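Local structure of sorbitol-6-phosphate dehydrogenase (Erwinia amylovora CFBP1430, 5O3Z) at residues A[141-146]-A[186-191]. The protein probably catalyses the NAD-dependent interconversion of sorbitol 6-phosphate and fructose 6-phosphate. Sequence-based numbering, arbitrary orientation.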
ATOM      1  N   ILE A 141       1.162   8.942 -19.455  1.00 24.31           N
ATOM      2  CA  ILE A 141       0.204   8.063 -18.825  1.00 26.94           C
ATOM      3  C   ILE A 141       0.387   6.698 -19.358  1.00 26.67           C
ATOM      4  O   ILE A 141       0.225   6.475 -20.563  1.00 27.49           O
ATOM      5  CB  ILE A 141      -1.228   8.562 -19.054  1.00 29.34           C
ATOM      6  CG1 ILE A 141      -1.440   9.838 -18.208  1.00 31.18           C
ATOM      7  CG2 ILE A 141      -2.246   7.516 -18.633  1.00 28.49           C
ATOM      8  CD1 ILE A 141      -2.627  10.673 -18.627  1.00 35.26           C
ATOM      9  N   GLN A 142       0.632   5.725 -18.461  1.00 25.23           N
ATOM     10  CA  GLN A 142       0.677   4.316 -18.844  1.00 25.52           C
ATOM     11  C   GLN A 142      -0.608   3.542 -18.607  1.00 24.31           C
ATOM     12  O   GLN A 142      -1.185   3.576 -17.523  1.00 26.24           O
ATOM     13  CB  GLN A 142       1.765   3.603 -18.014  1.00 27.24           C
ATOM     14  CG  GLN A 142       2.152   2.216 -18.540  1.00 29.03           C
ATOM     15  CD  GLN A 142       2.615   1.212 -17.433  1.00 28.97           C
ATOM     16  OE1 GLN A 142       2.465   1.448 -16.218  1.00 26.62           O
ATOM     17  NE2 GLN A 142       3.093   0.034 -17.883  1.00 27.27           N
ATOM     18  N   ILE A 143      -1.021   2.744 -19.552  1.00 23.93           N
ATOM     19  CA  ILE A 143      -2.127   1.788 -19.332  1.00 23.05           C
ATOM     20  C   ILE A 143      -1.558   0.559 -18.597  1.00 23.27           C
ATOM     21  O   ILE A 143      -0.658  -0.074 -19.094  1.00 24.26           O
ATOM     22  CB  ILE A 143      -2.765   1.370 -20.644  1.00 24.17           C
ATOM     23  CG1 ILE A 143      -3.225   2.612 -21.455  1.00 23.77           C
ATOM     24  CG2 ILE A 143      -3.913   0.443 -20.384  1.00 24.74           C
ATOM     25  CD1 ILE A 143      -3.957   3.708 -20.618  1.00 24.94           C
ATOM     26  N   ASN A 144      -2.065   0.283 -17.383  1.00 21.15           N
ATOM     27  CA  ASN A 144      -1.579  -0.770 -16.550  1.00 19.69           C
ATOM     28  C   ASN A 144      -2.863  -1.546 -16.208  1.00 20.63           C
ATOM     29  O   ASN A 144      -3.880  -1.453 -16.951  1.00 21.06           O
ATOM     30  CB  ASN A 144      -0.758  -0.138 -15.398  1.00 18.50           C
ATOM     31  CG  ASN A 144       0.186  -1.136 -14.696  1.00 18.90           C
ATOM     32  OD1 ASN A 144      -0.222  -2.218 -14.249  1.00 20.10           O
ATOM     33  ND2 ASN A 144       1.422  -0.745 -14.588  1.00 18.28           N
ATOM     34  N   SER A 145      -2.865  -2.244 -15.086  1.00 20.81           N
ATOM     35  CA  SER A 145      -3.762  -3.323 -14.834  1.00 20.41           C
ATOM     36  C   SER A 145      -3.873  -3.442 -13.319  1.00 21.86           C
ATOM     37  O   SER A 145      -2.928  -3.102 -12.597  1.00 20.58           O
ATOM     38  CB  SER A 145      -3.202  -4.612 -15.385  1.00 21.02           C
ATOM     39  OG  SER A 145      -3.996  -5.770 -15.051  1.00 21.67           O
ATOM     40  N   LYS A 146      -4.968  -3.996 -12.849  1.00 22.65           N
ATOM     41  CA  LYS A 146      -5.006  -4.403 -11.442  1.00 25.45           C
ATOM     42  C   LYS A 146      -3.933  -5.474 -11.122  1.00 23.53           C
ATOM     43  O   LYS A 146      -3.448  -5.568  -9.994  1.00 24.44           O
ATOM     44  CB  LYS A 146      -6.402  -4.851 -11.074  1.00 29.39           C
ATOM     45  CG  LYS A 146      -6.867  -6.089 -11.757  1.00 31.25           C
ATOM     46  CD  LYS A 146      -8.207  -6.473 -11.174  1.00 35.71           C
ATOM     47  CE  LYS A 146      -8.978  -7.434 -12.039  1.00 38.71           C
ATOM     48  NZ  LYS A 146      -8.538  -8.822 -11.730  1.00 44.18           N
ATOM     49  N   LEU A 186      -2.367   3.830 -14.917  1.00 21.02           N
ATOM     50  CA  LEU A 186      -3.786   3.599 -14.719  1.00 21.72           C
ATOM     51  C   LEU A 186      -4.033   2.163 -14.530  1.00 22.40           C
ATOM     52  O   LEU A 186      -3.760   1.378 -15.425  1.00 21.03           O
ATOM     53  CB  LEU A 186      -4.633   4.094 -15.931  1.00 23.01           C
ATOM     54  CG  LEU A 186      -4.582   5.550 -16.342  1.00 23.71           C
ATOM     55  CD1 LEU A 186      -5.738   5.892 -17.314  1.00 24.17           C
ATOM     56  CD2 LEU A 186      -4.584   6.470 -15.101  1.00 25.02           C
ATOM     57  N   MET A 187      -4.545   1.770 -13.354  1.00 19.99           N
ATOM     58  CA  MET A 187      -4.673   0.394 -13.053  1.00 21.19           C
ATOM     59  C   MET A 187      -6.040  -0.097 -13.421  1.00 22.20           C
ATOM     60  O   MET A 187      -6.979  -0.082 -12.637  1.00 24.83           O
ATOM     61  CB  MET A 187      -4.256   0.127 -11.569  1.00 20.72           C
ATOM     62  CG  MET A 187      -3.173   1.070 -11.051  1.00 19.59           C
ATOM     63  SD  MET A 187      -1.588   0.928 -11.926  1.00 20.16           S
ATOM     64  CE  MET A 187      -1.026  -0.715 -11.399  1.00 19.82           C
ATOM     65  N   LEU A 188      -6.197  -0.600 -14.622  1.00 23.25           N
ATOM     66  CA  LEU A 188      -7.533  -0.993 -15.095  1.00 23.21           C
ATOM     67  C   LEU A 188      -8.025  -2.266 -14.542  1.00 23.69           C
ATOM     68  O   LEU A 188      -7.262  -3.211 -14.334  1.00 23.89           O
ATOM     69  CB  LEU A 188      -7.538  -1.132 -16.627  1.00 23.19           C
ATOM     70  CG  LEU A 188      -7.031   0.123 -17.359  1.00 23.18           C
ATOM     71  CD1 LEU A 188      -7.237  -0.064 -18.836  1.00 23.78           C
ATOM     72  CD2 LEU A 188      -7.567   1.466 -16.900  1.00 24.30           C
ATOM     73  N   GLY A 189      -9.346  -2.366 -14.321  1.00 24.62           N
ATOM     74  CA  GLY A 189      -9.964  -3.650 -14.091  1.00 23.19           C
ATOM     75  C   GLY A 189     -10.118  -4.347 -15.440  1.00 26.17           C
ATOM     76  O   GLY A 189      -9.483  -3.954 -16.414  1.00 28.18           O
ATOM     77  N   ASN A 190     -10.996  -5.326 -15.496  1.00 26.91           N
ATOM     78  CA  ASN A 190     -11.151  -6.199 -16.638  1.00 29.49           C
ATOM     79  C   ASN A 190     -12.069  -5.550 -17.674  1.00 30.07           C
ATOM     80  O   ASN A 190     -13.158  -5.077 -17.328  1.00 30.62           O
ATOM     81  CB  ASN A 190     -11.785  -7.527 -16.214  1.00 32.01           C
ATOM     82  CG  ASN A 190     -10.921  -8.340 -15.259  1.00 35.12           C
ATOM     83  OD1 ASN A 190      -9.773  -8.680 -15.577  1.00 32.88           O
ATOM     84  ND2 ASN A 190     -11.523  -8.784 -14.140  1.00 30.67           N
ATOM     85  N   LEU A 191     -11.620  -5.498 -18.929  1.00 30.51           N
ATOM     86  CA  LEU A 191     -12.391  -4.914 -20.048  1.00 30.47           C
ATOM     87  C   LEU A 191     -13.176  -6.061 -20.666  1.00 31.08           C
ATOM     88  O   LEU A 191     -12.803  -6.633 -21.703  1.00 31.94           O
ATOM     89  CB  LEU A 191     -11.433  -4.277 -21.015  1.00 31.79           C
ATOM     90  CG  LEU A 191     -10.398  -3.356 -20.369  1.00 31.14           C
ATOM     91  CD1 LEU A 191      -9.232  -3.164 -21.310  1.00 30.84           C
ATOM     92  CD2 LEU A 191     -11.029  -2.019 -20.092  1.00 31.76           C
TER
HETATM   93  O   HOH W   1     -10.455 -10.475 -11.414  1.00 30.70           O
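Asn144 and Met187 run side by side on one face of the sheet. The Met187 chain, bent at chi2 and chi3 (-63° and -69°), folds back, bringing SD to 3.7 Å from Asn144 CB and laying methyl CE against both Asn144 OD1 and the backbone O of Ser145. The Asn144 amide is held at both ends: ND2 donates to Gln142 OE1 (2.9 Å), lying above that carbonyl's plane, and also to the backbone O of Lys162, while OD1 takes the N-H of Ser145 in plane on a lone pair. Gln142 OE1 also bonds Ser185 OG. Val166 of helix 156-176 packs on Asn144 and Met187. That helix links parallel strands 139-145 and 182-188 in a beta-alpha-beta unit of the Rossmann-type sheet of short-chain dehydrogenases. Ile143, Leu186 and Leu188 point to the other face, where Ile143 CG2 meets Leu188 CD1 at 3.7 Å and both leucines pack on helix 231-242. Leu186 N bonds Gln142 O almost straight (2.9 Å), and Leu186 O accepts Asn144 N. Further on, Lys146 N donates to Leu188 O (2.8 Å). Lys146 CE crosses the Asn190 amide, 3.6 Å from ND2, and a chi4 bend carries NZ to a water that accepts from it and, weakly, from Asn190 ND2.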